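Local coordinates for protein aminotransferase (Paracoccus denitrificans, PDB 4GRX) that probably transfers amino groups from amines to keto acids or ketones, as a pyridoxal-phosphate-dependent class III omega-aminotransferase, at residues K154-W159 with D227-F232; R215-T220 with P256-Y261; A365-A370 with Q445-F450; M390-A395 with S432-P437. All coordinates share one frame; numbering follows the deposited sequence.

Contact 1: residues K154-W159 with D227-F232; sequences KILTRW and DTIAGF
Neighbouring parallel strands of the large seven-stranded sheet meet here, strand 154-158 lying beside strand 229-234, with K154 against T228 at one end and L156 against F232 further on. K154 N donates to T228 O at 2.7 Å, and K154 O takes the N-H of A230. A second, weak bond reaches K154 O from G231 N. The register slips by one residue between the K154-I229 and I155-G231 pairs, which is a beta bulge. Beyond it L156 N bonds G231 O at 2.9 Å, nearly straight at 172°. Such a mixed, mainly parallel sheet is the core of the large domain in fold-type I PLP enzymes.

The K154 side chain is extended beyond CG and runs alongside T228. Its NZ donates to T228 OG1 at 2.8 Å and also forms a salt bridge with E224. On the face that carries L156, I229 and F232, L156 lies across I229, its CG 3.7 Å from I229 CG2. L156 CB also meets F232 CD2 at 3.9 Å. The far end of the F232 ring, CZ, meets R158 CD at 4.0 Å. The R158 guanidinium bonds Y250 OH. Y250, I254 and L258 of helix 250-260 pack on F232.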
loop_
_atom_site.group_PDB
_atom_site.type_symbol
_atom_site.label_atom_id
_atom_site.label_comp_id
_atom_site.label_asym_id
_atom_site.label_seq_id
_atom_site.Cartn_x
_atom_site.Cartn_y
_atom_site.Cartn_z
ATOM N N LYS A 154 -13.997 -7.714 16.302
ATOM C CA LYS A 154 -13.451 -9.002 15.812
ATOM C C LYS A 154 -13.673 -9.189 14.312
ATOM O O LYS A 154 -14.657 -8.708 13.769
ATOM C CB LYS A 154 -14.001 -10.197 16.603
ATOM C CG LYS A 154 -13.541 -10.231 18.057
ATOM C CD LYS A 154 -14.435 -11.092 18.935
ATOM C CE LYS A 154 -14.094 -10.893 20.411
ATOM N NZ LYS A 154 -15.085 -11.513 21.337
ATOM N N ILE A 155 -12.740 -9.877 13.652
ATOM C CA ILE A 155 -12.783 -10.097 12.202
ATOM C C ILE A 155 -12.749 -11.595 11.912
ATOM O O ILE A 155 -11.801 -12.295 12.312
ATOM C CB ILE A 155 -11.616 -9.376 11.469
ATOM C CG1 ILE A 155 -11.693 -7.851 11.631
ATOM C CG2 ILE A 155 -11.572 -9.754 9.995
ATOM C CD1 ILE A 155 -12.924 -7.197 11.034
ATOM N N LEU A 156 -13.774 -12.076 11.204
ATOM C CA LEU A 156 -13.858 -13.491 10.812
ATOM C C LEU A 156 -13.346 -13.719 9.402
ATOM O O LEU A 156 -13.792 -13.060 8.466
ATOM C CB LEU A 156 -15.298 -13.995 10.917
ATOM C CG LEU A 156 -16.112 -13.616 12.159
ATOM C CD1 LEU A 156 -17.539 -14.134 12.061
ATOM C CD2 LEU A 156 -15.461 -14.153 13.428
ATOM N N THR A 157 -12.393 -14.646 9.269
ATOM C CA THR A 157 -11.912 -15.133 7.958
ATOM C C THR A 157 -11.806 -16.655 7.971
ATOM O O THR A 157 -12.239 -17.292 8.934
ATOM C CB THR A 157 -10.581 -14.482 7.515
ATOM O OG1 THR A 157 -9.586 -14.608 8.534
ATOM C CG2 THR A 157 -10.779 -13.000 7.200
ATOM N N ARG A 158 -11.248 -17.252 6.919
ATOM C CA ARG A 158 -11.099 -18.719 6.885
ATOM C C ARG A 158 -9.649 -19.164 6.847
ATOM O O ARG A 158 -8.800 -18.488 6.267
ATOM C CB ARG A 158 -11.806 -19.353 5.678
ATOM C CG ARG A 158 -13.317 -19.474 5.741
ATOM C CD ARG A 158 -13.990 -18.225 5.214
ATOM N NE ARG A 158 -13.433 -17.777 3.938
ATOM C CZ ARG A 158 -13.828 -18.222 2.744
ATOM N NH1 ARG A 158 -14.770 -19.153 2.643
ATOM N NH2 ARG A 158 -13.272 -17.736 1.642
ATOM N N TRP A 159 -9.387 -20.329 7.431
ATOM C CA TRP A 159 -8.122 -20.984 7.247
ATOM C C TRP A 159 -7.862 -21.112 5.761
ATOM O O TRP A 159 -8.793 -21.259 4.971
ATOM C CB TRP A 159 -8.077 -22.327 7.981
ATOM C CG TRP A 159 -6.656 -22.825 8.108
ATOM C CD1 TRP A 159 -6.100 -23.970 7.534
ATOM C CD2 TRP A 159 -5.532 -22.156 8.784
ATOM N NE1 TRP A 159 -4.771 -24.063 7.834
ATOM C CE2 TRP A 159 -4.362 -23.014 8.575
ATOM C CE3 TRP A 159 -5.389 -20.990 9.525
ATOM C CZ2 TRP A 159 -3.112 -22.693 9.083
ATOM C CZ3 TRP A 159 -4.126 -20.677 10.036
ATOM C CH2 TRP A 159 -3.017 -21.514 9.826
ATOM N N ASP A 227 -22.068 -8.764 19.230
ATOM C CA ASP A 227 -21.681 -7.395 19.558
ATOM C C ASP A 227 -20.189 -7.190 19.604
ATOM O O ASP A 227 -19.741 -6.048 19.756
ATOM C CB ASP A 227 -22.266 -6.951 20.894
ATOM C CG ASP A 227 -23.764 -6.739 20.834
ATOM O OD1 ASP A 227 -24.347 -6.829 19.724
ATOM O OD2 ASP A 227 -24.364 -6.486 21.903
ATOM N N THR A 228 -19.412 -8.269 19.487
ATOM C CA THR A 228 -17.952 -8.137 19.441
ATOM C C THR A 228 -17.358 -8.432 18.056
ATOM O O THR A 228 -16.137 -8.314 17.867
ATOM C CB THR A 228 -17.244 -8.995 20.515
ATOM O OG1 THR A 228 -17.358 -10.387 20.186
ATOM C CG2 THR A 228 -17.819 -8.732 21.904
ATOM N N ILE A 229 -18.217 -8.784 17.087
ATOM C CA ILE A 229 -17.735 -9.161 15.755
ATOM C C ILE A 229 -18.083 -8.122 14.709
ATOM O O ILE A 229 -19.255 -7.839 14.477
ATOM C CB ILE A 229 -18.252 -10.542 15.319
ATOM C CG1 ILE A 229 -17.658 -11.622 16.219
ATOM C CG2 ILE A 229 -17.883 -10.814 13.868
ATOM C CD1 ILE A 229 -18.594 -12.791 16.434
ATOM N N ALA A 230 -17.048 -7.590 14.063
ATOM C CA ALA A 230 -17.157 -6.429 13.181
ATOM C C ALA A 230 -17.389 -6.784 11.722
ATOM O O ALA A 230 -17.971 -5.983 10.978
ATOM C CB ALA A 230 -15.917 -5.558 13.309
ATOM N N GLY A 231 -16.927 -7.966 11.310
ATOM C CA GLY A 231 -17.020 -8.363 9.914
ATOM C C GLY A 231 -16.618 -9.795 9.598
ATOM O O GLY A 231 -16.030 -10.496 10.429
ATOM N N PHE A 232 -16.956 -10.211 8.373
ATOM C CA PHE A 232 -16.617 -11.519 7.813
ATOM C C PHE A 232 -16.126 -11.280 6.397
ATOM O O PHE A 232 -16.860 -10.752 5.546
ATOM C CB PHE A 232 -17.863 -12.418 7.790
ATOM C CG PHE A 232 -17.677 -13.733 7.064
ATOM C CD1 PHE A 232 -17.824 -13.818 5.682
ATOM C CD2 PHE A 232 -17.390 -14.900 7.769
ATOM C CE1 PHE A 232 -17.665 -15.033 5.016
ATOM C CE2 PHE A 232 -17.232 -16.111 7.114
ATOM C CZ PHE A 232 -17.360 -16.179 5.730
#

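Contact 2: residues R215-T220 with P256-Y261; sequences RELEDT and PILRKY
Helices 206-224 and 250-260 run nearly parallel, their short segments inclined by 19° and 10.6 Å apart at closest approach. L217 CD2 makes the buried part of the contact. It touches I257 CG2 at 4.0 Å and L258 CD2 at 3.9 Å. L217 and I257 point past one another. I257 also packs on A214 and I221 of the first helix.

Toward the surface E218 takes over. Its CG lies anti to the backbone N (chi1 -164°), and a bend at chi2 carries the carboxylate across to the second helix. Y261 OH donates to E218 OE2 at 2.6 Å. The hydroxyl comes from above the carboxylate plane, and OE2 lies at the edge of the tyrosine ring. K260 NZ adds a long salt bridge to E218 OE2 at 3.6 Å. E218 OE1 rests about 4.0 Å from I257 CG1. With the carboxylate gone, as in an alanine here, the Y261 hydroxyl would probably lose its acceptor and K260 its counter-charge across the helix pair.

Both helices flank the same side of the large sheet. One carboxylate oxygen thus receives a hydroxyl and faces a positive charge, which is likely to favour the ionised form of E218.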
loop_
_atom_site.group_PDB
_atom_site.type_symbol
_atom_site.label_atom_id
_atom_site.label_comp_id
_atom_site.label_asym_id
_atom_site.label_seq_id
_atom_site.Cartn_x
_atom_site.Cartn_y
_atom_site.Cartn_z
ATOM N N ARG A 215 -23.003 -24.392 10.963
ATOM C CA ARG A 215 -23.102 -24.665 12.380
ATOM C C ARG A 215 -21.879 -24.121 13.114
ATOM O O ARG A 215 -22.016 -23.495 14.166
ATOM C CB ARG A 215 -23.239 -26.173 12.570
ATOM C CG ARG A 215 -23.659 -26.641 13.948
ATOM C CD ARG A 215 -24.240 -28.051 13.883
ATOM N NE ARG A 215 -23.317 -29.029 13.300
ATOM C CZ ARG A 215 -23.595 -29.799 12.239
ATOM N NH1 ARG A 215 -24.781 -29.721 11.630
ATOM N NH2 ARG A 215 -22.687 -30.664 11.789
ATOM N N GLU A 216 -20.693 -24.349 12.559
ATOM C CA GLU A 216 -19.441 -23.881 13.170
ATOM C C GLU A 216 -19.431 -22.355 13.298
ATOM O O GLU A 216 -18.931 -21.816 14.294
ATOM C CB GLU A 216 -18.205 -24.368 12.389
ATOM C CG GLU A 216 -16.891 -23.719 12.830
ATOM C CD GLU A 216 -15.831 -23.607 11.723
ATOM O OE1 GLU A 216 -16.003 -22.849 10.735
ATOM O OE2 GLU A 216 -14.785 -24.268 11.847
ATOM N N LEU A 217 -19.974 -21.663 12.300
ATOM C CA LEU A 217 -20.020 -20.208 12.357
ATOM C C LEU A 217 -20.915 -19.763 13.499
ATOM O O LEU A 217 -20.525 -18.916 14.309
ATOM C CB LEU A 217 -20.494 -19.591 11.030
ATOM C CG LEU A 217 -20.940 -18.122 11.006
ATOM C CD1 LEU A 217 -19.878 -17.177 11.550
ATOM C CD2 LEU A 217 -21.346 -17.702 9.602
ATOM N N GLU A 218 -22.110 -20.343 13.571
ATOM C CA GLU A 218 -23.054 -19.974 14.604
ATOM C C GLU A 218 -22.489 -20.190 16.004
ATOM O O GLU A 218 -22.710 -19.362 16.900
ATOM C CB GLU A 218 -24.359 -20.726 14.437
ATOM C CG GLU A 218 -25.496 -20.106 15.238
ATOM C CD GLU A 218 -26.762 -20.051 14.428
ATOM O OE1 GLU A 218 -26.719 -20.453 13.242
ATOM O OE2 GLU A 218 -27.791 -19.610 14.964
ATOM N N ASP A 219 -21.772 -21.298 16.185
ATOM C CA ASP A 219 -21.088 -21.591 17.433
ATOM C C ASP A 219 -20.063 -20.504 17.760
ATOM O O ASP A 219 -19.972 -20.045 18.907
ATOM C CB ASP A 219 -20.407 -22.956 17.361
ATOM C CG ASP A 219 -21.395 -24.131 17.435
ATOM O OD1 ASP A 219 -22.615 -23.961 17.684
ATOM O OD2 ASP A 219 -20.929 -25.265 17.257
ATOM N N THR A 220 -19.308 -20.079 16.757
ATOM C CA THR A 220 -18.342 -19.013 16.951
ATOM C C THR A 220 -19.050 -17.725 17.386
ATOM O O THR A 220 -18.614 -17.048 18.324
ATOM C CB THR A 220 -17.537 -18.771 15.671
ATOM O OG1 THR A 220 -16.906 -19.994 15.306
ATOM C CG2 THR A 220 -16.465 -17.705 15.881
ATOM N N PRO A 256 -27.131 -15.890 5.388
ATOM C CA PRO A 256 -28.265 -15.617 6.284
ATOM C C PRO A 256 -27.874 -15.527 7.766
ATOM O O PRO A 256 -28.406 -14.680 8.484
ATOM C CB PRO A 256 -29.187 -16.809 6.040
ATOM C CG PRO A 256 -28.914 -17.159 4.618
ATOM C CD PRO A 256 -27.419 -17.049 4.526
ATOM N N ILE A 257 -26.935 -16.374 8.201
ATOM C CA ILE A 257 -26.449 -16.346 9.583
ATOM C C ILE A 257 -25.805 -14.986 9.846
ATOM O O ILE A 257 -26.042 -14.374 10.893
ATOM C CB ILE A 257 -25.472 -17.515 9.868
ATOM C CG1 ILE A 257 -26.169 -18.867 9.647
ATOM C CG2 ILE A 257 -24.935 -17.461 11.290
ATOM C CD1 ILE A 257 -25.228 -20.049 9.531
ATOM N N LEU A 258 -25.039 -14.490 8.876
ATOM C CA LEU A 258 -24.393 -13.192 9.030
ATOM C C LEU A 258 -25.397 -12.040 9.028
ATOM O O LEU A 258 -25.219 -11.069 9.764
ATOM C CB LEU A 258 -23.313 -12.971 7.970
ATOM C CG LEU A 258 -22.126 -13.926 7.925
ATOM C CD1 LEU A 258 -21.282 -13.587 6.718
ATOM C CD2 LEU A 258 -21.281 -13.850 9.184
ATOM N N ARG A 259 -26.445 -12.141 8.207
ATOM C CA ARG A 259 -27.539 -11.152 8.243
ATOM C C ARG A 259 -28.257 -11.172 9.599
ATOM O O ARG A 259 -28.436 -10.128 10.224
ATOM C CB ARG A 259 -28.519 -11.327 7.063
ATOM C CG ARG A 259 -27.903 -10.942 5.717
ATOM C CD ARG A 259 -28.921 -10.743 4.592
ATOM N NE ARG A 259 -29.289 -11.994 3.893
ATOM C CZ ARG A 259 -28.700 -12.466 2.790
ATOM N NH1 ARG A 259 -27.684 -11.812 2.218
ATOM N NH2 ARG A 259 -29.131 -13.607 2.261
ATOM N N LYS A 260 -28.631 -12.363 10.061
ATOM C CA LYS A 260 -29.254 -12.548 11.377
ATOM C C LYS A 260 -28.500 -11.857 12.524
ATOM O O LYS A 260 -29.119 -11.203 13.345
ATOM C CB LYS A 260 -29.432 -14.038 11.677
ATOM C CG LYS A 260 -30.176 -14.352 12.961
ATOM C CD LYS A 260 -30.093 -15.839 13.270
ATOM C CE LYS A 260 -30.613 -16.167 14.661
ATOM N NZ LYS A 260 -30.768 -17.641 14.836
ATOM N N TYR A 261 -27.177 -11.979 12.572
ATOM C CA TYR A 261 -26.419 -11.404 13.676
ATOM C C TYR A 261 -25.803 -10.030 13.407
ATOM O O TYR A 261 -24.976 -9.570 14.176
ATOM C CB TYR A 261 -25.359 -12.394 14.163
ATOM C CG TYR A 261 -25.931 -13.701 14.683
ATOM C CD1 TYR A 261 -26.457 -13.800 15.977
ATOM C CD2 TYR A 261 -25.949 -14.833 13.878
ATOM C CE1 TYR A 261 -26.978 -14.992 16.450
ATOM C CE2 TYR A 261 -26.475 -16.025 14.332
ATOM C CZ TYR A 261 -26.986 -16.100 15.613
ATOM O OH TYR A 261 -27.492 -17.299 16.039
#

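Contact 3: residues A365-A370 with Q445-F450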
loop_
_atom_site.group_PDB
_atom_site.type_symbol
_atom_site.label_atom_id
_atom_site.label_comp_id
_atom_site.label_asym_id
_atom_site.label_seq_id
_atom_site.Cartn_x
_atom_site.Cartn_y
_atom_site.Cartn_z
ATOM N N ALA A 365 -12.641 -22.608 -20.749
ATOM C CA ALA A 365 -12.738 -23.304 -19.458
ATOM C C ALA A 365 -12.997 -24.805 -19.594
ATOM O O ALA A 365 -12.391 -25.589 -18.860
ATOM C CB ALA A 365 -13.780 -22.656 -18.547
ATOM N N PRO A 366 -13.893 -25.213 -20.519
ATOM C CA PRO A 366 -14.106 -26.652 -20.722
ATOM C C PRO A 366 -12.830 -27.396 -21.090
ATOM O O PRO A 366 -12.523 -28.413 -20.470
ATOM C CB PRO A 366 -15.100 -26.690 -21.883
ATOM C CG PRO A 366 -15.888 -25.444 -21.708
ATOM C CD PRO A 366 -14.879 -24.420 -21.284
ATOM N N ARG A 367 -12.102 -26.890 -22.086
ATOM C CA ARG A 367 -10.844 -27.488 -22.527
ATOM C C ARG A 367 -9.757 -27.519 -21.432
ATOM O O ARG A 367 -9.026 -28.517 -21.300
ATOM C CB ARG A 367 -10.324 -26.743 -23.740
ATOM C CG ARG A 367 -9.017 -27.293 -24.264
ATOM C CD ARG A 367 -8.408 -26.348 -25.285
ATOM N NE ARG A 367 -7.280 -26.961 -25.980
ATOM C CZ ARG A 367 -7.403 -27.648 -27.105
ATOM N NH1 ARG A 367 -8.600 -27.811 -27.647
ATOM N NH2 ARG A 367 -6.337 -28.182 -27.682
ATOM N N PHE A 368 -9.662 -26.423 -20.672
ATOM C CA PHE A 368 -8.741 -26.275 -19.542
ATOM C C PHE A 368 -9.035 -27.355 -18.517
ATOM O O PHE A 368 -8.124 -28.027 -18.037
ATOM C CB PHE A 368 -8.952 -24.903 -18.896
ATOM C CG PHE A 368 -7.758 -24.368 -18.134
ATOM C CD1 PHE A 368 -6.912 -25.211 -17.411
ATOM C CD2 PHE A 368 -7.518 -22.994 -18.101
ATOM C CE1 PHE A 368 -5.830 -24.702 -16.710
ATOM C CE2 PHE A 368 -6.450 -22.472 -17.391
ATOM C CZ PHE A 368 -5.603 -23.329 -16.694
ATOM N N GLU A 369 -10.315 -27.519 -18.196
ATOM C CA GLU A 369 -10.770 -28.562 -17.281
ATOM C C GLU A 369 -10.502 -29.981 -17.784
ATOM O O GLU A 369 -10.220 -30.886 -16.986
ATOM C CB GLU A 369 -12.257 -28.396 -16.989
ATOM C CG GLU A 369 -12.757 -29.303 -15.879
ATOM C CD GLU A 369 -14.177 -29.003 -15.464
ATOM O OE1 GLU A 369 -14.715 -27.946 -15.858
ATOM O OE2 GLU A 369 -14.753 -29.837 -14.743
ATOM N N ALA A 370 -10.597 -30.171 -19.099
ATOM C CA ALA A 370 -10.299 -31.461 -19.714
ATOM C C ALA A 370 -8.816 -31.830 -19.568
ATOM O O ALA A 370 -8.489 -32.977 -19.283
ATOM C CB ALA A 370 -10.727 -31.465 -21.169
ATOM N N GLN A 445 -1.373 -22.101 -27.039
ATOM C CA GLN A 445 -0.661 -21.767 -25.813
ATOM C C GLN A 445 -1.116 -22.640 -24.624
ATOM O O GLN A 445 -0.297 -23.043 -23.786
ATOM C CB GLN A 445 -0.825 -20.270 -25.519
ATOM C CG GLN A 445 -0.114 -19.401 -26.553
ATOM C CD GLN A 445 -0.560 -17.947 -26.592
ATOM O OE1 GLN A 445 -1.454 -17.509 -25.849
ATOM N NE2 GLN A 445 0.074 -17.178 -27.471
ATOM N N MET A 446 -2.406 -22.953 -24.566
ATOM C CA MET A 446 -2.927 -23.796 -23.495
ATOM C C MET A 446 -2.346 -25.206 -23.585
ATOM O O MET A 446 -1.998 -25.821 -22.564
ATOM C CB MET A 446 -4.456 -23.819 -23.491
ATOM C CG MET A 446 -5.036 -24.610 -22.337
ATOM S SD MET A 446 -6.827 -24.745 -22.394
ATOM C CE MET A 446 -7.326 -23.148 -21.761
ATOM N N ASP A 447 -2.231 -25.704 -24.814
ATOM C CA ASP A 447 -1.551 -26.970 -25.087
ATOM C C ASP A 447 -0.081 -26.914 -24.708
ATOM O O ASP A 447 0.457 -27.885 -24.177
ATOM C CB ASP A 447 -1.712 -27.356 -26.553
ATOM C CG ASP A 447 -3.109 -27.793 -26.877
ATOM O OD1 ASP A 447 -3.354 -28.162 -28.049
ATOM O OD2 ASP A 447 -3.963 -27.765 -25.962
ATOM N N GLU A 448 0.565 -25.782 -24.979
ATOM C CA GLU A 448 1.971 -25.610 -24.631
ATOM C C GLU A 448 2.177 -25.767 -23.131
ATOM O O GLU A 448 3.057 -26.510 -22.692
ATOM C CB GLU A 448 2.505 -24.248 -25.082
ATOM C CG GLU A 448 4.022 -24.172 -24.998
ATOM C CD GLU A 448 4.563 -22.784 -25.204
ATOM O OE1 GLU A 448 3.829 -21.922 -25.716
ATOM O OE2 GLU A 448 5.734 -22.562 -24.845
ATOM N N MET A 449 1.342 -25.061 -22.368
ATOM C CA MET A 449 1.345 -25.093 -20.910
ATOM C C MET A 449 1.155 -26.498 -20.340
ATOM O O MET A 449 1.879 -26.882 -19.428
ATOM C CB MET A 449 0.253 -24.165 -20.390
ATOM C CG MET A 449 -0.015 -24.233 -18.895
ATOM S SD MET A 449 -1.517 -23.325 -18.490
ATOM C CE MET A 449 -2.765 -24.427 -19.155
ATOM N N PHE A 450 0.191 -27.254 -20.872
ATOM C CA PHE A 450 -0.055 -28.618 -20.411
ATOM C C PHE A 450 1.117 -29.541 -20.682
ATOM O O PHE A 450 1.645 -30.158 -19.762
ATOM C CB PHE A 450 -1.305 -29.206 -21.058
ATOM C CG PHE A 450 -2.576 -28.643 -20.527
ATOM C CD1 PHE A 450 -2.709 -28.350 -19.175
ATOM C CD2 PHE A 450 -3.649 -28.424 -21.368
ATOM C CE1 PHE A 450 -3.887 -27.833 -18.678
ATOM C CE2 PHE A 450 -4.835 -27.911 -20.880
ATOM C CZ PHE A 450 -4.953 -27.610 -19.531
#
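The F368 ring is the apolar centre of this pairing of helices 357-375 and 443-463, whose short segments run 17° from parallel. M446 CE touches F368 CD2 at 3.7 Å and M449 CE reaches F368 CZ at 3.9 Å. Both sulfurs make oblique Met-aromatic contacts with the ring. F450 CZ meets F368 CD1 at 3.8 Å, with the two ring planes at 76°. W391 and F389 also meet the F368 ring.

Further out, R367 runs alongside M446, head to tail, with R367 CD 3.7 Å from M446 SD. The extended R367 chain (CG anti to N, chi1 180°) brings its guanidinium to D447. R367 NH2 donates to the syn lone pair of D447 OD2 at 3.0 Å, close to the guanidinium plane. Weak bonds run from NH2 to OD1 and from NE to OD2. Were D447 an asparagine, the R367 guanidinium would probably lose its counter-charge and be held less firmly. The salt bridge thus closes the exposed edge of a greasy, sulfur-rich interface.

Contact 4: residues M390-A395 with S432-P437; sequences MWALEA and SIVLCP
Four backbone bonds join the antiparallel strands 390-395 and 432-435. L393 and I433 pair through I433 N to L393 O at 2.7 Å and L393 N to I433 O. W391 and L435 do likewise, with L435 N to W391 O at 2.8 Å and W391 N to L435 O at 3.0 Å. Between these hydrogen-bonded pairs lies the non-hydrogen-bonded pair A392-V434.

E394 forms salt bridges with R198 and R385. Its CG is anti to the backbone N (chi1 -178°), and a bend at chi2 turns the carboxylate toward S432. One water donates to E394 OE2 and is hydrogen-bonded to S432 OG at 2.8 Å, bridging the two.

A392 CB packs on V434 CG2 at 4.2 Å. The face with W391, L393, I433 and L435 is turned to the helices. I433 CD1 lies against L393 CB at 3.9 Å; A395 CB, at the strand end, is 4.4 Å from I433 CD1. L453 packs on L393, I433 and L435, while L372 packs on W391 and L435. The opposite face carries V434, whose side chain is about 9 Å from the bound delta-amino valeric acid. The sheet thus puts greasy side chains under the helices, while two arginines probably keep the buried E394 ionised.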
loop_
_atom_site.group_PDB
_atom_site.type_symbol
_atom_site.label_atom_id
_atom_site.label_comp_id
_atom_site.label_asym_id
_atom_site.label_seq_id
_atom_site.Cartn_x
_atom_site.Cartn_y
_atom_site.Cartn_z
ATOM N N MET A 390 -8.780 -20.409 -13.446
ATOM C CA MET A 390 -8.012 -20.593 -12.223
ATOM C C MET A 390 -8.141 -22.029 -11.732
ATOM O O MET A 390 -9.245 -22.534 -11.517
ATOM C CB MET A 390 -8.391 -19.554 -11.163
ATOM C CG MET A 390 -9.801 -19.643 -10.615
ATOM S SD MET A 390 -10.196 -18.275 -9.515
ATOM C CE MET A 390 -9.013 -18.449 -8.171
ATOM N N TRP A 391 -7.001 -22.700 -11.600
ATOM C CA TRP A 391 -6.977 -24.155 -11.411
ATOM C C TRP A 391 -5.803 -24.609 -10.601
ATOM O O TRP A 391 -4.761 -23.922 -10.544
ATOM C CB TRP A 391 -6.943 -24.851 -12.762
ATOM C CG TRP A 391 -8.174 -24.598 -13.596
ATOM C CD1 TRP A 391 -8.359 -23.607 -14.549
ATOM C CD2 TRP A 391 -9.452 -25.335 -13.558
ATOM N NE1 TRP A 391 -9.618 -23.671 -15.084
ATOM C CE2 TRP A 391 -10.326 -24.684 -14.534
ATOM C CE3 TRP A 391 -9.938 -26.423 -12.840
ATOM C CZ2 TRP A 391 -11.627 -25.123 -14.766
ATOM C CZ3 TRP A 391 -11.250 -26.858 -13.079
ATOM C CH2 TRP A 391 -12.072 -26.223 -14.014
ATOM N N ALA A 392 -5.962 -25.770 -9.963
ATOM C CA ALA A 392 -4.869 -26.400 -9.227
ATOM C C ALA A 392 -4.907 -27.932 -9.219
ATOM O O ALA A 392 -5.978 -28.551 -9.195
ATOM C CB ALA A 392 -4.778 -25.861 -7.814
ATOM N N LEU A 393 -3.711 -28.516 -9.266
ATOM C CA LEU A 393 -3.489 -29.930 -9.052
ATOM C C LEU A 393 -2.848 -30.141 -7.669
ATOM O O LEU A 393 -1.908 -29.441 -7.297
ATOM C CB LEU A 393 -2.567 -30.457 -10.142
ATOM C CG LEU A 393 -3.123 -30.368 -11.561
ATOM C CD1 LEU A 393 -2.021 -30.092 -12.583
ATOM C CD2 LEU A 393 -3.918 -31.625 -11.910
ATOM N N GLU A 394 -3.361 -31.095 -6.904
ATOM C CA GLU A 394 -2.781 -31.380 -5.589
ATOM C C GLU A 394 -1.837 -32.584 -5.624
ATOM O O GLU A 394 -2.259 -33.689 -5.941
ATOM C CB GLU A 394 -3.881 -31.642 -4.586
ATOM C CG GLU A 394 -3.345 -31.887 -3.198
ATOM C CD GLU A 394 -3.222 -30.620 -2.367
ATOM O OE1 GLU A 394 -3.715 -29.540 -2.788
ATOM O OE2 GLU A 394 -2.633 -30.723 -1.273
ATOM N N ALA A 395 -0.567 -32.378 -5.299
ATOM C CA ALA A 395 0.396 -33.482 -5.297
ATOM C C ALA A 395 0.328 -34.282 -4.003
ATOM O O ALA A 395 0.300 -33.715 -2.902
ATOM C CB ALA A 395 1.809 -32.973 -5.530
ATOM N N SER A 432 0.118 -27.519 -3.912
ATOM C CA SER A 432 -0.931 -27.162 -4.868
ATOM C C SER A 432 -0.304 -26.521 -6.096
ATOM O O SER A 432 0.137 -25.364 -6.035
ATOM C CB SER A 432 -1.918 -26.167 -4.233
ATOM O OG SER A 432 -2.593 -26.730 -3.122
ATOM N N ILE A 433 -0.245 -27.270 -7.199
ATOM C CA ILE A 433 0.248 -26.755 -8.478
ATOM C C ILE A 433 -0.816 -25.871 -9.127
ATOM O O ILE A 433 -1.858 -26.354 -9.585
ATOM C CB ILE A 433 0.601 -27.904 -9.426
ATOM C CG1 ILE A 433 1.513 -28.903 -8.715
ATOM C CG2 ILE A 433 1.224 -27.372 -10.717
ATOM C CD1 ILE A 433 1.172 -30.346 -9.011
ATOM N N VAL A 434 -0.541 -24.572 -9.173
ATOM C CA VAL A 434 -1.522 -23.577 -9.577
ATOM C C VAL A 434 -1.300 -23.124 -11.011
ATOM O O VAL A 434 -0.170 -22.947 -11.465
ATOM C CB VAL A 434 -1.487 -22.371 -8.622
ATOM C CG1 VAL A 434 -2.358 -21.236 -9.119
ATOM C CG2 VAL A 434 -1.935 -22.795 -7.239
ATOM N N LEU A 435 -2.398 -22.948 -11.726
ATOM C CA LEU A 435 -2.361 -22.452 -13.078
ATOM C C LEU A 435 -3.386 -21.337 -13.173
ATOM O O LEU A 435 -4.586 -21.542 -12.882
ATOM C CB LEU A 435 -2.686 -23.579 -14.047
ATOM C CG LEU A 435 -1.672 -24.711 -14.236
ATOM C CD1 LEU A 435 -2.228 -25.741 -15.213
ATOM C CD2 LEU A 435 -0.315 -24.196 -14.721
ATOM N N CYS A 436 -2.910 -20.145 -13.524
ATOM C CA CYS A 436 -3.774 -18.973 -13.675
ATOM C C CYS A 436 -3.263 -18.051 -14.782
ATOM O O CYS A 436 -2.879 -16.899 -14.518
ATOM C CB CYS A 436 -3.944 -18.222 -12.339
ATOM S SG CYS A 436 -2.420 -17.598 -11.578
ATOM N N PRO A 437 -3.274 -18.555 -16.036
ATOM C CA PRO A 437 -2.685 -17.854 -17.183
ATOM C C PRO A 437 -3.453 -16.575 -17.562
ATOM O O PRO A 437 -4.602 -16.410 -17.153
ATOM C CB PRO A 437 -2.784 -18.886 -18.325
ATOM C CG PRO A 437 -3.630 -20.014 -17.821
ATOM C CD PRO A 437 -4.131 -19.680 -16.458
HETATM O O HOH W 1 -1.712 -28.067 -0.788
#

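Overall arrangement
From the N terminus, contacts 1 and 2 come first. Contact 1 joins strand 154-158 to strand 229-234, closing a loop that includes helix 206-224. Contact 2 joins that helix to helix 250-260. Their segments alternate along the chain, so the two loops cross. They also touch, for instance where L156 packs on L217, tying both helices to one side of the large sheet. Contacts 3 and 4 come later, in series with the first two. Contact 3 pairs helices 357-375 and 443-463, and contact 4 lies within its loop. F368 packs on W391, L435 and P437, so the helix pair covers the three-stranded sheet. The centres of contacts 1 and 3 are about 38 Å apart.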